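Side-chain contacts in 7,8-dihydro-6-hydroxymethylpterin pyrophosphokinase-dihydropteroate synthase (Plasmodium falciparum, PDB 6JWS), which probably catalyses two successive steps of folate synthesis, pyrophosphorylation of 6-hydroxymethyl-7,8-dihydropterin and its condensation with 4-aminobenzoate to give dihydropteroate: residues N29-L32 with I33-A37; L38-V41 with E42-G46; E108-E111 with T112-N116; L331-N334 with D335-P338. The protein carries 1 engineered substitution. All coordinates share one frame; numbering follows the deposited sequence.

Contact 1: N29-L32 with I33-A37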
loop_
_atom_site.group_PDB
_atom_site.type_symbol
_atom_site.label_atom_id
_atom_site.label_comp_id
_atom_site.label_asym_id
_atom_site.label_seq_id
_atom_site.Cartn_x
_atom_site.Cartn_y
_atom_site.Cartn_z
ATOM N N ASN B 29 -27.856 19.493 -3.748
ATOM C CA ASN B 29 -27.735 20.878 -4.176
ATOM C C ASN B 29 -26.811 21.682 -3.266
ATOM O O ASN B 29 -26.773 22.908 -3.359
ATOM C CB ASN B 29 -29.102 21.557 -4.267
ATOM C CG ASN B 29 -29.947 20.982 -5.382
ATOM O OD1 ASN B 29 -31.044 20.489 -5.136
ATOM N ND2 ASN B 29 -29.427 21.013 -6.599
ATOM N N ALA B 30 -26.036 20.999 -2.417
ATOM C CA ALA B 30 -25.252 21.690 -1.396
ATOM C C ALA B 30 -24.366 22.772 -2.014
ATOM O O ALA B 30 -24.303 23.886 -1.494
ATOM C CB ALA B 30 -24.467 20.698 -0.576
ATOM N N VAL B 31 -23.713 22.447 -3.140
ATOM C CA VAL B 31 -22.781 23.346 -3.809
ATOM C C VAL B 31 -23.519 24.552 -4.381
ATOM O O VAL B 31 -23.081 25.686 -4.188
ATOM C CB VAL B 31 -21.955 22.635 -4.900
ATOM C CG1 VAL B 31 -21.006 23.596 -5.600
ATOM C CG2 VAL B 31 -21.186 21.457 -4.328
ATOM N N LEU B 32 -24.613 24.303 -5.111
ATOM C CA LEU B 32 -25.349 25.377 -5.768
ATOM C C LEU B 32 -25.908 26.335 -4.716
ATOM O O LEU B 32 -25.788 27.551 -4.862
ATOM C CB LEU B 32 -26.444 24.780 -6.665
ATOM C CG LEU B 32 -27.480 25.757 -7.240
ATOM C CD1 LEU B 32 -26.847 26.787 -8.178
ATOM C CD2 LEU B 32 -28.590 24.999 -7.954
ATOM N N ILE B 33 -26.460 25.773 -3.634
ATOM C CA ILE B 33 -27.073 26.563 -2.581
ATOM C C ILE B 33 -26.010 27.455 -1.949
ATOM O O ILE B 33 -26.197 28.671 -1.839
ATOM C CB ILE B 33 -27.782 25.669 -1.533
ATOM C CG1 ILE B 33 -28.906 24.801 -2.119
ATOM C CG2 ILE B 33 -28.268 26.488 -0.343
ATOM C CD1 ILE B 33 -29.616 25.409 -3.311
ATOM N N LEU B 34 -24.887 26.846 -1.546
ATOM C CA LEU B 34 -23.901 27.582 -0.766
ATOM C C LEU B 34 -23.164 28.603 -1.632
ATOM O O LEU B 34 -22.852 29.701 -1.163
ATOM C CB LEU B 34 -22.972 26.612 -0.027
ATOM C CG LEU B 34 -23.649 25.798 1.078
ATOM C CD1 LEU B 34 -22.820 24.577 1.461
ATOM C CD2 LEU B 34 -23.933 26.665 2.298
ATOM N N GLU B 35 -22.944 28.276 -2.910
ATOM C CA GLU B 35 -22.290 29.235 -3.795
ATOM C C GLU B 35 -23.214 30.406 -4.165
ATOM O O GLU B 35 -22.750 31.530 -4.354
ATOM C CB GLU B 35 -21.651 28.543 -5.004
ATOM C CG GLU B 35 -20.513 27.610 -4.622
ATOM C CD GLU B 35 -19.506 27.192 -5.684
ATOM O OE1 GLU B 35 -19.882 27.090 -6.882
ATOM O OE2 GLU B 35 -18.334 26.963 -5.305
ATOM N N THR B 36 -24.522 30.146 -4.275
ATOM C CA THR B 36 -25.513 31.194 -4.501
ATOM C C THR B 36 -25.456 32.203 -3.350
ATOM O O THR B 36 -25.396 33.411 -3.577
ATOM C CB THR B 36 -26.917 30.593 -4.709
ATOM O OG1 THR B 36 -26.932 29.743 -5.862
ATOM C CG2 THR B 36 -28.014 31.633 -4.803
ATOM N N ALA B 37 -25.437 31.693 -2.109
ATOM C CA ALA B 37 -25.299 32.541 -0.933
ATOM C C ALA B 37 -23.967 33.282 -0.947
ATOM O O ALA B 37 -23.932 34.450 -0.562
ATOM C CB ALA B 37 -25.485 31.745 0.340
#

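Contact 2: L38-V41 with E42-G46. With CA (calcium ion), chain L.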
loop_
_atom_site.group_PDB
_atom_site.type_symbol
_atom_site.label_atom_id
_atom_site.label_comp_id
_atom_site.label_asym_id
_atom_site.label_seq_id
_atom_site.Cartn_x
_atom_site.Cartn_y
_atom_site.Cartn_z
ATOM N N LEU B 38 -22.877 32.628 -1.387
ATOM C CA LEU B 38 -21.594 33.330 -1.472
ATOM C C LEU B 38 -21.721 34.543 -2.386
ATOM O O LEU B 38 -21.237 35.616 -2.042
ATOM C CB LEU B 38 -20.470 32.432 -2.000
ATOM C CG LEU B 38 -19.849 31.442 -1.013
ATOM C CD1 LEU B 38 -18.828 30.563 -1.729
ATOM C CD2 LEU B 38 -19.194 32.155 0.154
ATOM N N HIS B 39 -22.330 34.346 -3.563
ATOM C CA HIS B 39 -22.551 35.426 -4.511
ATOM C C HIS B 39 -23.356 36.553 -3.870
ATOM O O HIS B 39 -22.965 37.710 -3.958
ATOM C CB HIS B 39 -23.267 34.916 -5.764
ATOM C CG HIS B 39 -22.437 34.010 -6.602
ATOM N ND1 HIS B 39 -21.193 34.387 -7.090
ATOM C CD2 HIS B 39 -22.689 32.773 -7.095
ATOM C CE1 HIS B 39 -20.705 33.406 -7.821
ATOM N NE2 HIS B 39 -21.601 32.399 -7.830
ATOM N N LEU B 40 -24.472 36.203 -3.216
ATOM C CA LEU B 40 -25.346 37.203 -2.623
ATOM C C LEU B 40 -24.628 37.955 -1.509
ATOM O O LEU B 40 -24.833 39.160 -1.353
ATOM C CB LEU B 40 -26.656 36.549 -2.173
ATOM C CG LEU B 40 -27.495 35.991 -3.325
ATOM C CD1 LEU B 40 -28.688 35.202 -2.821
ATOM C CD2 LEU B 40 -27.937 37.105 -4.269
ATOM N N VAL B 41 -23.746 37.257 -0.781
ATOM C CA VAL B 41 -22.905 37.901 0.223
ATOM C C VAL B 41 -21.959 38.907 -0.452
ATOM O O VAL B 41 -21.817 40.032 0.026
ATOM C CB VAL B 41 -22.153 36.862 1.087
ATOM C CG1 VAL B 41 -21.070 37.492 1.958
ATOM C CG2 VAL B 41 -23.096 36.009 1.932
ATOM N N GLU B 42 -21.289 38.493 -1.545
ATOM C CA GLU B 42 -20.363 39.349 -2.285
ATOM C C GLU B 42 -21.088 40.586 -2.815
ATOM O O GLU B 42 -20.492 41.658 -2.885
ATOM C CB GLU B 42 -19.866 38.668 -3.568
ATOM C CG GLU B 42 -18.402 38.272 -3.598
ATOM C CD GLU B 42 -17.310 39.277 -3.265
ATOM O OE1 GLU B 42 -17.458 40.481 -3.561
ATOM O OE2 GLU B 42 -16.283 38.834 -2.717
ATOM N N LYS B 43 -22.344 40.396 -3.252
ATOM C CA LYS B 43 -23.165 41.429 -3.873
ATOM C C LYS B 43 -23.652 42.446 -2.838
ATOM O O LYS B 43 -23.469 43.645 -3.025
ATOM C CB LYS B 43 -24.330 40.773 -4.622
ATOM C CG LYS B 43 -25.172 41.699 -5.491
ATOM C CD LYS B 43 -26.222 40.937 -6.279
ATOM C CE LYS B 43 -27.020 41.793 -7.242
ATOM N NZ LYS B 43 -26.148 42.624 -8.102
ATOM N N TYR B 44 -24.228 41.955 -1.729
ATOM C CA TYR B 44 -25.006 42.786 -0.822
ATOM C C TYR B 44 -24.275 43.132 0.476
ATOM O O TYR B 44 -24.759 43.982 1.215
ATOM C CB TYR B 44 -26.361 42.140 -0.517
ATOM C CG TYR B 44 -27.320 42.047 -1.680
ATOM C CD1 TYR B 44 -27.510 43.111 -2.556
ATOM C CD2 TYR B 44 -28.077 40.902 -1.883
ATOM C CE1 TYR B 44 -28.399 43.022 -3.618
ATOM C CE2 TYR B 44 -28.975 40.799 -2.936
ATOM C CZ TYR B 44 -29.137 41.866 -3.803
ATOM O OH TYR B 44 -30.031 41.763 -4.831
ATOM N N LEU B 45 -23.128 42.505 0.771
ATOM C CA LEU B 45 -22.532 42.686 2.090
ATOM C C LEU B 45 -21.127 43.275 2.041
ATOM O O LEU B 45 -20.717 43.925 2.991
ATOM C CB LEU B 45 -22.535 41.365 2.870
ATOM C CG LEU B 45 -23.913 40.859 3.287
ATOM C CD1 LEU B 45 -23.783 39.580 4.113
ATOM C CD2 LEU B 45 -24.644 41.941 4.075
ATOM N N GLY B 46 -20.360 43.012 0.983
ATOM C CA GLY B 46 -18.985 43.491 0.953
ATOM C C GLY B 46 -18.065 42.566 0.157
ATOM O O GLY B 46 -18.435 42.049 -0.898
HETATM CA CA CA L . -18.578 42.703 -3.280
HETATM O O HOH W 1 -16.988 43.884 -2.487
HETATM O O HOH W 2 -19.692 44.855 -3.103
#

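Contact 3: E108-E111 with T112-N116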
loop_
_atom_site.group_PDB
_atom_site.type_symbol
_atom_site.label_atom_id
_atom_site.label_comp_id
_atom_site.label_asym_id
_atom_site.label_seq_id
_atom_site.Cartn_x
_atom_site.Cartn_y
_atom_site.Cartn_z
ATOM N N GLU B 108 -5.757 45.562 5.484
ATOM C CA GLU B 108 -5.346 46.081 6.784
ATOM C C GLU B 108 -6.425 45.867 7.848
ATOM O O GLU B 108 -6.097 45.509 8.976
ATOM C CB GLU B 108 -4.941 47.557 6.689
ATOM C CG GLU B 108 -3.928 47.854 5.586
ATOM C CD GLU B 108 -2.477 47.414 5.771
ATOM O OE1 GLU B 108 -2.131 46.893 6.859
ATOM O OE2 GLU B 108 -1.682 47.599 4.817
ATOM N N GLU B 109 -7.698 46.094 7.501
ATOM C CA GLU B 109 -8.783 45.893 8.452
ATOM C C GLU B 109 -8.863 44.421 8.879
ATOM O O GLU B 109 -9.231 44.127 10.018
ATOM C CB GLU B 109 -10.124 46.397 7.903
ATOM C CG GLU B 109 -10.222 47.917 7.797
ATOM C CD GLU B 109 -9.744 48.516 6.480
ATOM O OE1 GLU B 109 -9.535 47.742 5.526
ATOM O OE2 GLU B 109 -9.580 49.760 6.406
ATOM N N TYR B 110 -8.541 43.504 7.946
ATOM C CA TYR B 110 -8.488 42.086 8.262
ATOM C C TYR B 110 -7.333 41.834 9.219
ATOM O O TYR B 110 -7.506 41.119 10.197
ATOM C CB TYR B 110 -8.332 41.229 7.002
ATOM C CG TYR B 110 -8.348 39.730 7.201
ATOM C CD1 TYR B 110 -9.283 39.117 8.024
ATOM C CD2 TYR B 110 -7.455 38.907 6.527
ATOM C CE1 TYR B 110 -9.320 37.740 8.182
ATOM C CE2 TYR B 110 -7.488 37.529 6.665
ATOM C CZ TYR B 110 -8.420 36.941 7.498
ATOM O OH TYR B 110 -8.460 35.582 7.648
ATOM N N GLU B 111 -6.171 42.426 8.919
ATOM C CA GLU B 111 -4.961 42.281 9.719
ATOM C C GLU B 111 -5.268 42.716 11.155
ATOM O O GLU B 111 -4.899 42.041 12.119
ATOM C CB GLU B 111 -3.818 43.055 9.046
ATOM C CG GLU B 111 -2.755 43.601 10.000
ATOM C CD GLU B 111 -2.409 45.090 9.897
ATOM O OE1 GLU B 111 -3.192 45.933 10.419
ATOM O OE2 GLU B 111 -1.346 45.413 9.308
ATOM N N THR B 112 -6.000 43.832 11.263
ATOM C CA THR B 112 -6.367 44.448 12.524
ATOM C C THR B 112 -7.269 43.495 13.301
ATOM O O THR B 112 -7.051 43.260 14.484
ATOM C CB THR B 112 -6.986 45.827 12.255
ATOM O OG1 THR B 112 -5.898 46.668 11.871
ATOM C CG2 THR B 112 -7.697 46.426 13.450
ATOM N N PHE B 113 -8.282 42.950 12.615
ATOM C CA PHE B 113 -9.205 42.011 13.223
ATOM C C PHE B 113 -8.460 40.793 13.777
ATOM O O PHE B 113 -8.742 40.392 14.899
ATOM C CB PHE B 113 -10.365 41.694 12.281
ATOM C CG PHE B 113 -11.096 40.418 12.619
ATOM C CD1 PHE B 113 -12.212 40.437 13.445
ATOM C CD2 PHE B 113 -10.667 39.197 12.109
ATOM C CE1 PHE B 113 -12.886 39.261 13.750
ATOM C CE2 PHE B 113 -11.331 38.019 12.422
ATOM C CZ PHE B 113 -12.445 38.050 13.242
ATOM N N LEU B 114 -7.489 40.249 13.022
ATOM C CA LEU B 114 -6.766 39.033 13.391
ATOM C C LEU B 114 -5.886 39.231 14.624
ATOM O O LEU B 114 -5.808 38.350 15.474
ATOM C CB LEU B 114 -5.928 38.522 12.214
ATOM C CG LEU B 114 -6.700 37.918 11.040
ATOM C CD1 LEU B 114 -5.734 37.516 9.929
ATOM C CD2 LEU B 114 -7.534 36.722 11.485
ATOM N N LYS B 115 -5.164 40.351 14.693
ATOM C CA LYS B 115 -4.584 40.763 15.960
ATOM C C LYS B 115 -5.771 41.257 16.783
ATOM O O LYS B 115 -6.915 41.000 16.414
ATOM C CB LYS B 115 -3.526 41.852 15.750
ATOM C CG LYS B 115 -2.427 41.566 14.728
ATOM C CD LYS B 115 -1.416 42.714 14.653
ATOM C CE LYS B 115 -0.198 42.454 13.787
ATOM N NZ LYS B 115 -0.114 43.423 12.667
ATOM N N ASN B 116 -5.554 41.983 17.871
ATOM C CA ASN B 116 -6.747 42.627 18.400
ATOM C C ASN B 116 -6.558 44.138 18.420
ATOM O O ASN B 116 -6.679 44.763 19.467
ATOM C CB ASN B 116 -7.280 41.956 19.670
ATOM C CG ASN B 116 -8.265 40.846 19.359
ATOM O OD1 ASN B 116 -9.437 41.099 19.080
ATOM N ND2 ASN B 116 -7.802 39.608 19.418
#

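Contact 4: L331-N334 with D335-P338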
loop_
_atom_site.group_PDB
_atom_site.type_symbol
_atom_site.label_atom_id
_atom_site.label_comp_id
_atom_site.label_asym_id
_atom_site.label_seq_id
_atom_site.Cartn_x
_atom_site.Cartn_y
_atom_site.Cartn_z
ATOM N N LEU B 331 -14.243 23.533 13.294
ATOM C CA LEU B 331 -13.628 22.869 12.155
ATOM C C LEU B 331 -13.392 23.861 10.995
ATOM O O LEU B 331 -12.272 23.960 10.488
ATOM C CB LEU B 331 -14.548 21.696 11.778
ATOM C CG LEU B 331 -14.197 20.855 10.540
ATOM C CD1 LEU B 331 -12.911 20.041 10.738
ATOM C CD2 LEU B 331 -15.356 19.920 10.210
ATOM N N CYS B 332 -14.435 24.624 10.609
ATOM C CA CYS B 332 -14.368 25.631 9.549
ATOM C C CYS B 332 -13.479 26.814 9.928
ATOM O O CYS B 332 -12.675 27.244 9.114
ATOM C CB CYS B 332 -15.752 26.168 9.211
ATOM S SG CYS B 332 -16.777 24.974 8.323
ATOM N N LEU B 333 -13.642 27.373 11.132
ATOM C CA LEU B 333 -12.843 28.513 11.570
ATOM C C LEU B 333 -11.363 28.134 11.622
ATOM O O LEU B 333 -10.502 28.992 11.413
ATOM C CB LEU B 333 -13.301 28.978 12.960
ATOM C CG LEU B 333 -14.741 29.504 13.083
ATOM C CD1 LEU B 333 -15.084 29.845 14.535
ATOM C CD2 LEU B 333 -14.966 30.727 12.210
ATOM N N ASN B 334 -11.071 26.855 11.923
ATOM C CA ASN B 334 -9.689 26.421 12.073
ATOM C C ASN B 334 -8.956 26.507 10.732
ATOM O O ASN B 334 -7.735 26.592 10.714
ATOM C CB ASN B 334 -9.592 25.026 12.707
ATOM C CG ASN B 334 -8.174 24.494 12.817
ATOM O OD1 ASN B 334 -7.317 25.089 13.474
ATOM N ND2 ASN B 334 -7.909 23.368 12.175
ATOM N N ASP B 335 -9.697 26.439 9.614
ATOM C CA ASP B 335 -9.106 26.521 8.283
ATOM C C ASP B 335 -8.694 27.957 7.978
ATOM O O ASP B 335 -7.676 28.167 7.321
ATOM C CB ASP B 335 -10.094 26.133 7.177
ATOM C CG ASP B 335 -10.449 24.660 7.101
ATOM O OD1 ASP B 335 -9.663 23.826 7.590
ATOM O OD2 ASP B 335 -11.513 24.361 6.567
ATOM N N MET B 336 -9.509 28.923 8.447
ATOM C CA MET B 336 -9.404 30.332 8.071
ATOM C C MET B 336 -8.527 31.089 9.062
ATOM O O MET B 336 -7.605 31.771 8.642
ATOM C CB MET B 336 -10.762 31.052 8.002
ATOM C CG MET B 336 -11.832 30.308 7.219
ATOM S SD MET B 336 -13.226 31.416 6.856
ATOM C CE MET B 336 -13.692 31.926 8.512
ATOM N N ILE B 337 -8.821 30.968 10.367
ATOM C CA ILE B 337 -8.274 31.894 11.351
ATOM C C ILE B 337 -7.832 31.129 12.591
ATOM O O ILE B 337 -8.265 31.422 13.705
ATOM C CB ILE B 337 -9.294 33.005 11.690
ATOM C CG1 ILE B 337 -10.572 32.434 12.318
ATOM C CG2 ILE B 337 -9.583 33.865 10.463
ATOM C CD1 ILE B 337 -11.664 33.467 12.576
ATOM N N PRO B 338 -6.904 30.161 12.436
ATOM C CA PRO B 338 -6.496 29.300 13.549
ATOM C C PRO B 338 -5.917 30.070 14.738
ATOM O O PRO B 338 -6.058 29.637 15.888
ATOM C CB PRO B 338 -5.410 28.392 12.938
ATOM C CG PRO B 338 -4.946 29.124 11.679
ATOM C CD PRO B 338 -6.160 29.885 11.193
HETATM O O HOH W 3 -9.967 22.621 9.936
#

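Contact 1: N29-L32 with I33-A37
The carbonyl oxygen of Leu-32 and Thr-36, one turn on, form the tight part of this contact. Two donors of Thr-36 grip that oxygen: the backbone N at 2.9 Å from Leu-32 O, and the hydroxyl, with Thr-36 OG1 2.7 Å from the same Leu-32 O. They reach it from opposite faces of the carbonyl plane. The hydroxyl can fold back because OG1 stands beside its own backbone N (chi1 -61°), and the helix thereby satisfies a buried polar atom internally. Close by, Glu-35 runs alongside Val-31, its OE1 3.9 Å from Val-31 CG1, before its carboxylate reaches Arg-571 in a salt bridge and Tyr-570 in a hydrogen bond. The looser, partly exposed side is formed by the Leu-32 side chain and Asn-29. There Asn-29 CB lies 3.9 Å from Ile-33 CG1, and Leu-32 CG comes within only 4.5 Å of Ile-33 CD1. Even so, the backbone bond from Ile-33 N to Asn-29 O, 2.9 Å, closes the first turn. Leu-34 turns the other way, onto Leu-22 and Thr-24 of the sheet. This is the opening of helix 30-44, the first helix of a ferredoxin-like split beta-alpha-beta unit in the HPPK part.

Contact 2: L38-V41 with E42-G46
The calcium site at the C-terminal end of helix 30-44 is built on the turn in which Val-41 meets Leu-45 and Gly-46. Glu-42 supplies two ligands: its carbonyl O lies 2.2 Å from the calcium ion, and its OE1 2.5 Å from it. A bend at chi2 (-52°) brings the carboxylate round to the metal on which its own carbonyl converges, while OE2 accepts from the backbone N of Ile-48. Gly-46 O binds the calcium ion at 2.5 Å, at backbone angles where a CB would collide with Leu-45 O; two waters and the carboxylate of Glu-99 complete the shell. The metal thus ties the helix end to the start of strand 46-57, at the point where the ferredoxin-like unit passes from its first helix into its second strand. Beneath it, Leu-45 N donates to Val-41 O at 2.9 Å, and Gly-46 N adds a weak bond to the same Val-41 O. The side chains of Val-41 and Leu-45 cross obliquely, Val-41 CG1 lying 4.0 Å from Leu-45 CD1, with Leu-45 also packed on Val-183 and Ile-184. Leu-40 runs alongside Tyr-44, its CD2 4.1 Å from Tyr-44 CE2, and Tyr-44 OH is hydrogen-bonded to Glu-93 O.

Contact 3: E108-E111 with T112-N116
Tyr-110 and Leu-114 make the apolar half of this contact through a CH-pi interaction. Leu-114 CD1 sits over one face of the phenol, 3.8 Å from the centroid of the Tyr-110 ring and 17° off its normal, displaced toward the rim on the side of CZ and CE2. The ring comes within reach because Tyr-110 CG stands opposite the backbone N (chi1 -177°) and swings toward the following turn. Its hydroxyl is hydrogen-bonded to Asn-50 ND2. Phe-113 points to the sheet, onto Ile-17 and Val-19, and stacks on Tyr-340. Helix 108-114 thus packs on the sheet of the HPPK part, across the face opposite helix 30-44, with its polar side outward. On that side hydrogen bonding gathers at Thr-112. Its OG1 lies 3.1 Å from Glu-108 O and 3.2 Å from Glu-111 OE1, both oxygens within its reach. Charge is the third element. Lys-115 NZ approaches Glu-111 OE2 but stays 4.1 Å from it, too far for a salt bridge. Its charge could partly offset a crowding within the first turn, where Glu-108 OE1 is 3.0 Å from Glu-111 OE2, a proximity that would tend to raise the pKa of one carboxylate.

Contact 4: L331-N334 with D335-P338
The carboxylate of Asp-335 and the amide of Asn-334 are the flat groups here, and Asp-335 meets the preceding turn. Over one face of the carboxylate lies the carbonyl oxygen of Leu-331, 3.9 Å from Asp-335 CG, and a water approaches from the same side. That water donates to Asp-335 OD1 at 2.7 Å and to Leu-331 O, and accepts from Asn-334 ND2, so it bridges the helix carbonyl, the amide and the acid. The remaining ends are fixed from outside: Asp-335 OD2 accepts from Tyr-55 OH and Tyr-53 N, and Asn-334 OD1 from Arg-350 NE. The side chains of Asn-334 and Pro-338 cross at about a right angle, with Asn-334 OD1 3.9 Å from Pro-338 CB. Helix 327-336 rests on strands 46-57 and 163-172 of the ferredoxin-like sheet, and this is its C-terminal end, where the bonding becomes irregular. Asp-335 N donates to Cys-332 O, three residues back, at 3.1 Å and from well above the carbonyl plane. Leu-333 O, in contrast, takes a nearly straight bond from Ile-337 N at 2.8 Å (173°) and a weak one from Met-336 N. On the apolar side Leu-333 CD2 meets Met-336 CE at 4.1 Å and Ile-337 CD1 at 4.3 Å. In Ile-337, CG1 is flanked by both the backbone N and the carbonyl carbon (chi1 62°), and this CG1 packs against Leu-333 O at 3.6 Å.

Contacts 1 and 2 follow each other along helix 30-44, their centres 13 Å apart, so the start of the helix and its calcium-bound end belong to one element. Contacts 3 and 4 lie across the sheet, with contact 3 no nearer than about 17 Å from contact 1 between nearest atoms. Contacts 3 and 4 touch: Tyr-110 OH is 3.5 Å from Ile-337 CG2, and Leu-114 packs on the same methyl. None of the four touches the bound ATP, which is about 12 Å from the side chain of Leu-34, 11 Å from that of Leu-45, 13 Å from that of Phe-113 and 12 Å from that of Leu-333.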